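Local coordinates for M32 carboxypeptidase (Chitinophagaceae bacterium, PDB 7A03), which probably removes amino acids one at a time from the C-terminal ends of peptides, as a metal-dependent carboxypeptidase of the M32 family, at residues N127-F132 and Q403-D408; P134-M139 and I409-G414; I362-E367 and D388-Y393. All blocks are in the same frame, centred on the assembly; numbering follows the deposited sequence.

Interaction 1 of 3, residues N127-F132 and Q403-D408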
loop_
_atom_site.group_PDB
_atom_site.type_symbol
_atom_site.label_atom_id
_atom_site.label_comp_id
_atom_site.label_asym_id
_atom_site.label_seq_id
_atom_site.Cartn_x
_atom_site.Cartn_y
_atom_site.Cartn_z
ATOM N N ASN A 127 17.454 -1.392 21.622
ATOM C CA ASN A 127 18.108 -0.672 20.526
ATOM C C ASN A 127 19.327 -1.427 19.997
ATOM O O ASN A 127 20.401 -0.856 19.781
ATOM C CB ASN A 127 18.448 0.772 20.903
ATOM C CG ASN A 127 18.301 1.720 19.733
ATOM O OD1 ASN A 127 18.457 1.321 18.577
ATOM N ND2 ASN A 127 17.995 2.980 20.023
ATOM N N ASP A 128 19.153 -2.730 19.781
ATOM C CA ASP A 128 20.252 -3.584 19.339
ATOM C C ASP A 128 19.702 -4.643 18.400
ATOM O O ASP A 128 18.904 -5.490 18.816
ATOM C CB ASP A 128 20.956 -4.245 20.530
ATOM C CG ASP A 128 22.155 -5.090 20.115
ATOM O OD1 ASP A 128 22.819 -5.653 21.007
ATOM O OD2 ASP A 128 22.447 -5.191 18.905
ATOM N N TYR A 129 20.167 -4.616 17.150
ATOM C CA TYR A 129 19.681 -5.567 16.160
ATOM C C TYR A 129 20.056 -7.000 16.517
ATOM O O TYR A 129 19.316 -7.935 16.183
ATOM C CB TYR A 129 20.233 -5.205 14.779
ATOM C CG TYR A 129 20.182 -6.354 13.804
ATOM C CD1 TYR A 129 18.993 -6.704 13.183
ATOM C CD2 TYR A 129 21.318 -7.101 13.520
ATOM C CE1 TYR A 129 18.935 -7.766 12.299
ATOM C CE2 TYR A 129 21.272 -8.163 12.633
ATOM C CZ TYR A 129 20.074 -8.486 12.025
ATOM O OH TYR A 129 20.024 -9.542 11.149
ATOM N N GLN A 130 21.201 -7.198 17.179
ATOM C CA GLN A 130 21.644 -8.551 17.495
ATOM C C GLN A 130 20.664 -9.283 18.401
ATOM O O GLN A 130 20.670 -10.518 18.431
ATOM C CB GLN A 130 23.058 -8.538 18.086
ATOM C CG GLN A 130 24.102 -7.933 17.157
ATOM C CD GLN A 130 24.232 -8.684 15.837
ATOM O OE1 GLN A 130 23.815 -9.837 15.715
ATOM N NE2 GLN A 130 24.806 -8.021 14.836
ATOM N N VAL A 131 19.817 -8.551 19.125
ATOM C CA VAL A 131 18.733 -9.186 19.869
ATOM C C VAL A 131 17.742 -9.836 18.911
ATOM O O VAL A 131 17.234 -10.936 19.166
ATOM C CB VAL A 131 18.052 -8.154 20.788
ATOM C CG1 VAL A 131 16.759 -8.708 21.347
ATOM C CG2 VAL A 131 18.992 -7.741 21.909
ATOM N N PHE A 132 17.456 -9.165 17.794
ATOM C CA PHE A 132 16.523 -9.665 16.793
ATOM C C PHE A 132 17.156 -10.702 15.878
ATOM O O PHE A 132 16.432 -11.493 15.265
ATOM C CB PHE A 132 16.028 -8.470 15.963
ATOM C CG PHE A 132 14.940 -8.796 14.966
ATOM C CD1 PHE A 132 13.775 -9.429 15.359
ATOM C CD2 PHE A 132 15.075 -8.421 13.633
ATOM C CE1 PHE A 132 12.766 -9.707 14.438
ATOM C CE2 PHE A 132 14.077 -8.701 12.710
ATOM C CZ PHE A 132 12.920 -9.343 13.114
ATOM N N GLN A 403 16.664 3.546 14.344
ATOM C CA GLN A 403 16.657 4.424 13.180
ATOM C C GLN A 403 17.144 3.725 11.918
ATOM O O GLN A 403 17.177 4.354 10.852
ATOM C CB GLN A 403 17.507 5.670 13.450
ATOM C CG GLN A 403 16.946 6.577 14.532
ATOM C CD GLN A 403 15.707 7.319 14.074
ATOM O OE1 GLN A 403 15.747 8.087 13.112
ATOM N NE2 GLN A 403 14.600 7.102 14.767
ATOM N N GLY A 404 17.524 2.454 12.017
ATOM C CA GLY A 404 18.036 1.697 10.897
ATOM C C GLY A 404 17.249 0.431 10.638
ATOM O O GLY A 404 16.054 0.491 10.347
ATOM N N VAL A 405 17.911 -0.721 10.796
ATOM C CA VAL A 405 17.373 -2.008 10.362
ATOM C C VAL A 405 16.137 -2.445 11.143
ATOM O O VAL A 405 15.353 -3.262 10.650
ATOM C CB VAL A 405 18.490 -3.072 10.380
ATOM C CG1 VAL A 405 18.923 -3.383 11.813
ATOM C CG2 VAL A 405 18.047 -4.329 9.665
ATOM N N LEU A 406 15.924 -1.920 12.344
ATOM C CA LEU A 406 14.790 -2.335 13.158
ATOM C C LEU A 406 13.564 -1.433 13.002
ATOM O O LEU A 406 12.628 -1.544 13.798
ATOM C CB LEU A 406 15.197 -2.416 14.633
ATOM C CG LEU A 406 16.241 -3.455 15.040
ATOM C CD1 LEU A 406 16.554 -3.313 16.517
ATOM C CD2 LEU A 406 15.744 -4.869 14.743
ATOM N N GLN A 407 13.533 -0.547 11.996
ATOM C CA GLN A 407 12.444 0.424 11.934
ATOM C C GLN A 407 11.127 -0.191 11.469
ATOM O O GLN A 407 10.059 0.233 11.920
ATOM C CB GLN A 407 12.823 1.623 11.058
ATOM C CG GLN A 407 13.149 1.293 9.600
ATOM C CD GLN A 407 13.545 2.542 8.813
ATOM O OE1 GLN A 407 12.713 3.157 8.154
ATOM N NE2 GLN A 407 14.817 2.929 8.905
ATOM N N ASP A 408 11.171 -1.159 10.563
ATOM C CA ASP A 408 9.973 -1.651 9.898
ATOM C C ASP A 408 9.622 -3.042 10.405
ATOM O O ASP A 408 10.505 -3.885 10.599
ATOM C CB ASP A 408 10.151 -1.665 8.375
ATOM C CG ASP A 408 9.935 -0.301 7.764
ATOM O OD1 ASP A 408 9.133 0.471 8.329
ATOM O OD2 ASP A 408 10.553 0.003 6.718
#

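Interaction 2 of 3, residues P134-M139 and I409-G414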
loop_
_atom_site.group_PDB
_atom_site.type_symbol
_atom_site.label_atom_id
_atom_site.label_comp_id
_atom_site.label_asym_id
_atom_site.label_seq_id
_atom_site.Cartn_x
_atom_site.Cartn_y
_atom_site.Cartn_z
ATOM N N PRO A 134 18.790 -13.716 15.830
ATOM C CA PRO A 134 18.464 -15.154 15.731
ATOM C C PRO A 134 17.071 -15.433 15.184
ATOM O O PRO A 134 16.905 -16.319 14.324
ATOM C CB PRO A 134 18.650 -15.651 17.174
ATOM C CG PRO A 134 19.626 -14.698 17.774
ATOM C CD PRO A 134 19.274 -13.360 17.176
ATOM N N ALA A 135 16.060 -14.702 15.665
ATOM C CA ALA A 135 14.706 -14.870 15.142
ATOM C C ALA A 135 14.651 -14.562 13.650
ATOM O O ALA A 135 13.995 -15.279 12.881
ATOM C CB ALA A 135 13.715 -13.999 15.916
ATOM N N LEU A 136 15.359 -13.514 13.214
ATOM C CA LEU A 136 15.361 -13.177 11.793
ATOM C C LEU A 136 16.073 -14.246 10.969
ATOM O O LEU A 136 15.662 -14.547 9.844
ATOM C CB LEU A 136 15.986 -11.799 11.563
ATOM C CG LEU A 136 15.881 -11.308 10.114
ATOM C CD1 LEU A 136 14.419 -11.099 9.728
ATOM C CD2 LEU A 136 16.697 -10.033 9.880
ATOM N N ALA A 137 17.140 -14.834 11.511
ATOM C CA ALA A 137 17.825 -15.916 10.811
ATOM C C ALA A 137 16.903 -17.117 10.623
ATOM O O ALA A 137 16.854 -17.712 9.536
ATOM C CB ALA A 137 19.070 -16.325 11.596
ATOM N N ARG A 138 16.166 -17.480 11.677
ATOM C CA ARG A 138 15.177 -18.555 11.580
ATOM C C ARG A 138 14.110 -18.236 10.529
ATOM O O ARG A 138 13.780 -19.077 9.677
ATOM C CB ARG A 138 14.553 -18.785 12.959
ATOM C CG ARG A 138 13.411 -19.790 13.011
ATOM C CD ARG A 138 13.802 -21.139 12.447
ATOM N NE ARG A 138 12.805 -22.153 12.790
ATOM C CZ ARG A 138 12.807 -23.397 12.322
ATOM N NH1 ARG A 138 13.753 -23.793 11.482
ATOM N NH2 ARG A 138 11.855 -24.244 12.691
ATOM N N MET A 139 13.572 -17.011 10.574
ATOM C CA MET A 139 12.573 -16.578 9.599
ATOM C C MET A 139 13.093 -16.716 8.173
ATOM O O MET A 139 12.399 -17.241 7.294
ATOM C CB MET A 139 12.177 -15.126 9.872
ATOM C CG MET A 139 11.133 -14.571 8.897
ATOM S SD MET A 139 9.559 -15.458 8.997
ATOM C CE MET A 139 8.944 -14.842 10.552
ATOM N N ILE A 409 8.319 -3.269 10.611
ATOM C CA ILE A 409 7.824 -4.500 11.226
ATOM C C ILE A 409 7.719 -5.664 10.256
ATOM O O ILE A 409 7.560 -6.810 10.700
ATOM C CB ILE A 409 6.447 -4.213 11.857
ATOM C CG1 ILE A 409 6.089 -5.261 12.920
ATOM C CG2 ILE A 409 5.366 -4.117 10.778
ATOM C CD1 ILE A 409 4.860 -4.873 13.763
ATOM N N HIS A 410 7.853 -5.409 8.949
ATOM C CA HIS A 410 7.433 -6.376 7.939
ATOM C C HIS A 410 8.114 -7.724 8.128
ATOM O O HIS A 410 7.454 -8.772 8.105
ATOM C CB HIS A 410 7.665 -5.810 6.531
ATOM C CG HIS A 410 6.883 -4.561 6.252
ATOM N ND1 HIS A 410 6.993 -3.423 7.023
ATOM C CD2 HIS A 410 5.978 -4.273 5.286
ATOM C CE1 HIS A 410 6.189 -2.489 6.546
ATOM N NE2 HIS A 410 5.562 -2.980 5.491
ATOM N N TRP A 411 9.429 -7.716 8.357
ATOM C CA TRP A 411 10.178 -8.963 8.428
ATOM C C TRP A 411 9.748 -9.800 9.622
ATOM O O TRP A 411 9.663 -11.029 9.521
ATOM C CB TRP A 411 11.678 -8.677 8.473
ATOM C CG TRP A 411 12.203 -8.105 7.179
ATOM C CD1 TRP A 411 11.589 -8.138 5.962
ATOM C CD2 TRP A 411 13.449 -7.444 6.981
ATOM N NE1 TRP A 411 12.370 -7.516 5.013
ATOM C CE2 TRP A 411 13.525 -7.093 5.614
ATOM C CE3 TRP A 411 14.511 -7.110 7.823
ATOM C CZ2 TRP A 411 14.623 -6.428 5.077
ATOM C CZ3 TRP A 411 15.599 -6.449 7.286
ATOM C CH2 TRP A 411 15.642 -6.110 5.932
ATOM N N SER A 412 9.457 -9.154 10.759
ATOM C CA SER A 412 8.980 -9.907 11.920
ATOM C C SER A 412 7.637 -10.570 11.656
ATOM O O SER A 412 7.302 -11.561 12.320
ATOM C CB SER A 412 8.922 -9.013 13.166
ATOM O OG SER A 412 7.818 -8.132 13.141
ATOM N N HIS A 413 6.870 -10.063 10.694
ATOM C CA HIS A 413 5.593 -10.653 10.321
ATOM C C HIS A 413 5.743 -11.748 9.285
ATOM O O HIS A 413 4.740 -12.390 8.940
ATOM C CB HIS A 413 4.686 -9.597 9.696
ATOM C CG HIS A 413 4.050 -8.667 10.678
ATOM N ND1 HIS A 413 3.438 -7.495 10.282
ATOM C CD2 HIS A 413 3.887 -8.743 12.022
ATOM C CE1 HIS A 413 2.945 -6.880 11.343
ATOM N NE2 HIS A 413 3.204 -7.616 12.410
ATOM N N GLY A 414 6.950 -11.948 8.763
ATOM C CA GLY A 414 7.177 -12.869 7.674
ATOM C C GLY A 414 6.838 -12.312 6.313
ATOM O O GLY A 414 6.725 -13.081 5.357
#

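Interaction 3 of 3, residues I362-E367 and D388-Y393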
loop_
_atom_site.group_PDB
_atom_site.type_symbol
_atom_site.label_atom_id
_atom_site.label_comp_id
_atom_site.label_asym_id
_atom_site.label_seq_id
_atom_site.Cartn_x
_atom_site.Cartn_y
_atom_site.Cartn_z
ATOM N N ILE A 362 12.803 1.844 -0.496
ATOM C CA ILE A 362 12.248 0.583 -0.973
ATOM C C ILE A 362 13.332 -0.202 -1.678
ATOM O O ILE A 362 13.461 -1.425 -1.493
ATOM C CB ILE A 362 11.021 0.827 -1.871
ATOM C CG1 ILE A 362 9.907 1.528 -1.095
ATOM C CG2 ILE A 362 10.507 -0.478 -2.463
ATOM C CD1 ILE A 362 9.269 0.667 -0.004
ATOM N N MET A 363 14.159 0.486 -2.463
ATOM C CA MET A 363 15.189 -0.214 -3.213
ATOM C C MET A 363 16.128 -0.944 -2.268
ATOM O O MET A 363 16.485 -2.109 -2.508
ATOM C CB MET A 363 15.955 0.777 -4.079
ATOM C CG MET A 363 16.891 0.128 -5.073
ATOM S SD MET A 363 17.826 1.384 -5.945
ATOM C CE MET A 363 18.921 1.939 -4.642
ATOM N N ILE A 364 16.473 -0.302 -1.146
ATOM C CA ILE A 364 17.410 -0.927 -0.223
ATOM C C ILE A 364 16.793 -2.196 0.340
ATOM O O ILE A 364 17.419 -3.267 0.324
ATOM C CB ILE A 364 17.832 0.070 0.868
ATOM C CG1 ILE A 364 18.750 1.131 0.254
ATOM C CG2 ILE A 364 18.517 -0.671 2.007
ATOM C CD1 ILE A 364 18.852 2.388 1.074
ATOM N N ARG A 365 15.512 -2.121 0.725
ATOM C CA ARG A 365 14.849 -3.306 1.257
ATOM C C ARG A 365 14.776 -4.386 0.189
ATOM O O ARG A 365 15.052 -5.571 0.457
ATOM C CB ARG A 365 13.466 -2.932 1.802
ATOM C CG ARG A 365 13.542 -2.128 3.112
ATOM C CD ARG A 365 12.315 -1.231 3.297
ATOM N NE ARG A 365 12.318 -0.478 4.553
ATOM C CZ ARG A 365 13.138 0.543 4.828
ATOM N NH1 ARG A 365 14.040 0.940 3.943
ATOM N NH2 ARG A 365 13.056 1.185 5.989
ATOM N N TYR A 366 14.516 -3.976 -1.058
ATOM C CA TYR A 366 14.441 -4.960 -2.124
ATOM C C TYR A 366 15.777 -5.676 -2.270
ATOM O O TYR A 366 15.841 -6.918 -2.243
ATOM C CB TYR A 366 13.976 -4.285 -3.419
ATOM C CG TYR A 366 14.163 -5.101 -4.658
ATOM C CD1 TYR A 366 13.308 -6.149 -4.969
ATOM C CD2 TYR A 366 15.201 -4.814 -5.535
ATOM C CE1 TYR A 366 13.500 -6.898 -6.101
ATOM C CE2 TYR A 366 15.392 -5.564 -6.692
ATOM C CZ TYR A 366 14.526 -6.605 -6.960
ATOM O OH TYR A 366 14.678 -7.367 -8.091
ATOM N N GLU A 367 16.876 -4.911 -2.308
ATOM C CA GLU A 367 18.150 -5.572 -2.559
ATOM C C GLU A 367 18.482 -6.496 -1.405
ATOM O O GLU A 367 18.891 -7.650 -1.615
ATOM C CB GLU A 367 19.279 -4.571 -2.817
ATOM C CG GLU A 367 19.012 -3.578 -3.950
ATOM C CD GLU A 367 18.944 -4.208 -5.338
ATOM O OE1 GLU A 367 19.418 -5.351 -5.522
ATOM O OE2 GLU A 367 18.416 -3.540 -6.257
ATOM N N ASP A 388 25.325 0.640 5.535
ATOM C CA ASP A 388 26.122 0.909 4.342
ATOM C C ASP A 388 25.236 1.270 3.158
ATOM O O ASP A 388 25.542 2.209 2.412
ATOM C CB ASP A 388 26.993 -0.302 4.007
ATOM C CG ASP A 388 28.129 -0.497 4.989
ATOM O OD1 ASP A 388 28.428 0.438 5.769
ATOM O OD2 ASP A 388 28.719 -1.598 4.983
ATOM N N TYR A 389 24.134 0.531 2.972
ATOM C CA TYR A 389 23.195 0.855 1.897
ATOM C C TYR A 389 22.648 2.269 2.067
ATOM O O TYR A 389 22.576 3.053 1.105
ATOM C CB TYR A 389 22.045 -0.164 1.901
ATOM C CG TYR A 389 22.223 -1.364 0.981
ATOM C CD1 TYR A 389 22.080 -1.239 -0.394
ATOM C CD2 TYR A 389 22.514 -2.623 1.494
ATOM C CE1 TYR A 389 22.236 -2.332 -1.235
ATOM C CE2 TYR A 389 22.673 -3.724 0.658
ATOM C CZ TYR A 389 22.533 -3.567 -0.704
ATOM O OH TYR A 389 22.684 -4.651 -1.538
ATOM N N TYR A 390 22.253 2.613 3.293
ATOM C CA TYR A 390 21.700 3.939 3.533
ATOM C C TYR A 390 22.727 5.032 3.261
ATOM O O TYR A 390 22.394 6.074 2.682
ATOM C CB TYR A 390 21.143 4.042 4.949
ATOM C CG TYR A 390 19.660 3.777 4.978
ATOM C CD1 TYR A 390 19.165 2.497 4.795
ATOM C CD2 TYR A 390 18.749 4.815 5.158
ATOM C CE1 TYR A 390 17.791 2.241 4.809
ATOM C CE2 TYR A 390 17.376 4.578 5.166
ATOM C CZ TYR A 390 16.904 3.278 5.002
ATOM O OH TYR A 390 15.535 3.026 5.010
ATOM N N ARG A 391 23.978 4.818 3.663
ATOM C CA ARG A 391 24.977 5.844 3.405
ATOM C C ARG A 391 25.267 5.961 1.916
ATOM O O ARG A 391 25.393 7.072 1.388
ATOM C CB ARG A 391 26.260 5.549 4.172
ATOM C CG ARG A 391 27.311 6.617 3.982
ATOM C CD ARG A 391 28.294 6.581 5.110
ATOM N NE ARG A 391 29.219 7.703 5.066
ATOM C CZ ARG A 391 30.229 7.840 5.914
ATOM N NH1 ARG A 391 30.420 6.919 6.849
ATOM N NH2 ARG A 391 31.038 8.886 5.834
ATOM N N GLN A 392 25.376 4.825 1.226
ATOM C CA GLN A 392 25.751 4.837 -0.184
ATOM C C GLN A 392 24.696 5.539 -1.027
ATOM O O GLN A 392 25.021 6.394 -1.863
ATOM C CB GLN A 392 25.961 3.401 -0.669
ATOM C CG GLN A 392 26.214 3.293 -2.162
ATOM C CD GLN A 392 26.396 1.863 -2.629
ATOM O OE1 GLN A 392 26.489 0.937 -1.821
ATOM N NE2 GLN A 392 26.447 1.677 -3.941
ATOM N N TYR A 393 23.422 5.202 -0.819
ATOM C CA TYR A 393 22.373 5.688 -1.713
ATOM C C TYR A 393 21.645 6.931 -1.222
ATOM O O TYR A 393 21.206 7.737 -2.051
ATOM C CB TYR A 393 21.363 4.572 -2.002
ATOM C CG TYR A 393 21.970 3.469 -2.845
ATOM C CD1 TYR A 393 22.349 3.707 -4.160
ATOM C CD2 TYR A 393 22.189 2.202 -2.315
ATOM C CE1 TYR A 393 22.918 2.707 -4.937
ATOM C CE2 TYR A 393 22.754 1.196 -3.083
ATOM C CZ TYR A 393 23.120 1.459 -4.390
ATOM O OH TYR A 393 23.681 0.465 -5.157
#

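Interaction 1 of 3, residues N127-F132 and Q403-D408
L406 reaches over to the first turn of helix 129-150 and carries most of the apolar contact with Y129 and F132. Its CD2 methyl touches both rings. It lies 3.8 Å from F132 CD2, coming in at a slant, and 4.0 Å from Y129 CD1, where it sits at the ring edge, close to the ring plane. The other methyl, L406 CD1, packs on the backbone of the same turn, 3.9 Å from Y129 CA. L406 holds CG anti to its carbonyl carbon (chi1 -65°), which carries the isobutyl group out to the helix start. Next to it, V405 CG1 comes within 3.6 Å of Y129 CD1.

The polar bonds serve to shape each segment. N127, with positive phi, closes helix 103-126 in a Schellman motif. D128 then N-caps the next helix: its OD2 accepts from Q130 N at 2.9 Å, met from well above the carboxylate plane. Opposite, G404 to Q407 form a type I turn. G404 O takes Q407 N on one face of its plane and Q407 NE2, 3.1 Å away, on the other.

Further bonds link both segments to their surroundings. Y129 OH bonds to T379 O, R124 NH1 to L406 O, and the side chain of N127 to T402 N.

The chemistry is thus divided: buried methyls and rings make the contact itself, while capping, turn and neighbouring bonds use the polar groups. The contact is therefore apolar, and the polar bonds of the cap, the turn and R124 hold the backbones that present L406 to the two rings.

Interaction 2 of 3, residues P134-M139 and I409-G414
The indole of W411 meets L136 at a slant: L136 CD2 stands 4.2 Å from W411 CE3, and L136 CD1 lies 3.9 Å from W411 CB. F416 stacks on the same indole, and the indole N-H, at W411 NE1, is bonded to E369 OE2. The second flat group, the imidazole of H413, has I409 CG1 over one face, toward the rim; this packing stays within 409-414.

Beside the indole, M139 covers the backbone of the turn. Its CG is anti to the backbone N (chi1 180°), and two further bends curl the thioether over G414, with SD 3.8 Å from G414 CA and CE 3.9 Å from G414 N. M139 CG also lies against W411 O, a carbonyl that accepts from G414 N at 3.0 Å. S412 OG bonds back to I409 O at 2.8 Å, on a lone pair in the carbonyl plane. With an alanine at M139, the thioether would be gone and G414 would probably lose its apolar cover, opening a gap beside the turn.

The contact packs helix 129-150 against the loop that leads to helix 420-439. Helix 382-394 adjoins it, with L382 touching both L136 and W411; helix 103-126 lies against M139 through T113, and K143, further along helix 129-150, bonds to G414 O.

Interaction 3 of 3, residues I362-E367 and D388-Y393
I364 and R365 share a first torsion, chi1 -72°, with I364 CG1 and R365 CG each beside the backbone N, yet they serve Y390 differently: the isoleucine chain sends CD1 over the tyrosine ring, while the arginine chain runs extended from CG to NE and brings its guanidinium to the hydroxyl. The frame is a splayed helical hairpin of the consecutive helices 358-374 and 382-394, whose short segments run at 138° with axes 10.3 Å apart.

In its middle I364 makes the largest apolar contribution. Its CD1 makes a CH-pi contact with Y390, 4.1 Å from the ring centroid, and its CG2 packs 3.6 Å from Y389 CB, the two side chains sliding past each other in opposite directions. The Y389 ring runs along helix 358-374 until its OH is 3.6 Å from E367 CB; the carboxylate of E367 turns elsewhere, to K370. In the conformer of M363 described here, CE stands over the centre of the Y393 ring, a CH-pi and Met-aromatic contact that is doubtful because M363 has a second conformer.

At the other side of the pair the contact turns polar. H361 ND1 also bonds to Y390 OH, W386 stacks on the Y390 ring, and F419 makes a cation-pi contact with R365. Several groups therefore hold the tyrosine and the arginine in place. The guanidinium grips one oxygen end-on, with Y390 OH lying in its plane: R365 NH1 donates at 2.8 Å, nearly straight at 164°, and R365 NH2 at 3.2 Å along a more bent path to Y390 OH.

From the N terminus, the chain leaves helix 103-126 and enters helix 129-150, whose first turn and the turns just after it meet residues 403-408 and 409-414, about 270 positions later. Interactions 1 and 2 close these two long loops, and because their segments alternate along the chain, the loops cross. Between them the chain passes helix 258-277, which carries an HExxH sequence. Interaction 3 closes a much shorter loop, between helices 358-374 and 382-394, and nests inside both. Interactions 1 and 2 touch where Y129 meets L136 and F132 meets S412. D408 forms a salt bridge with R365, tying interaction 1 to interaction 3 and the loop before helix 420-439 to the hairpin.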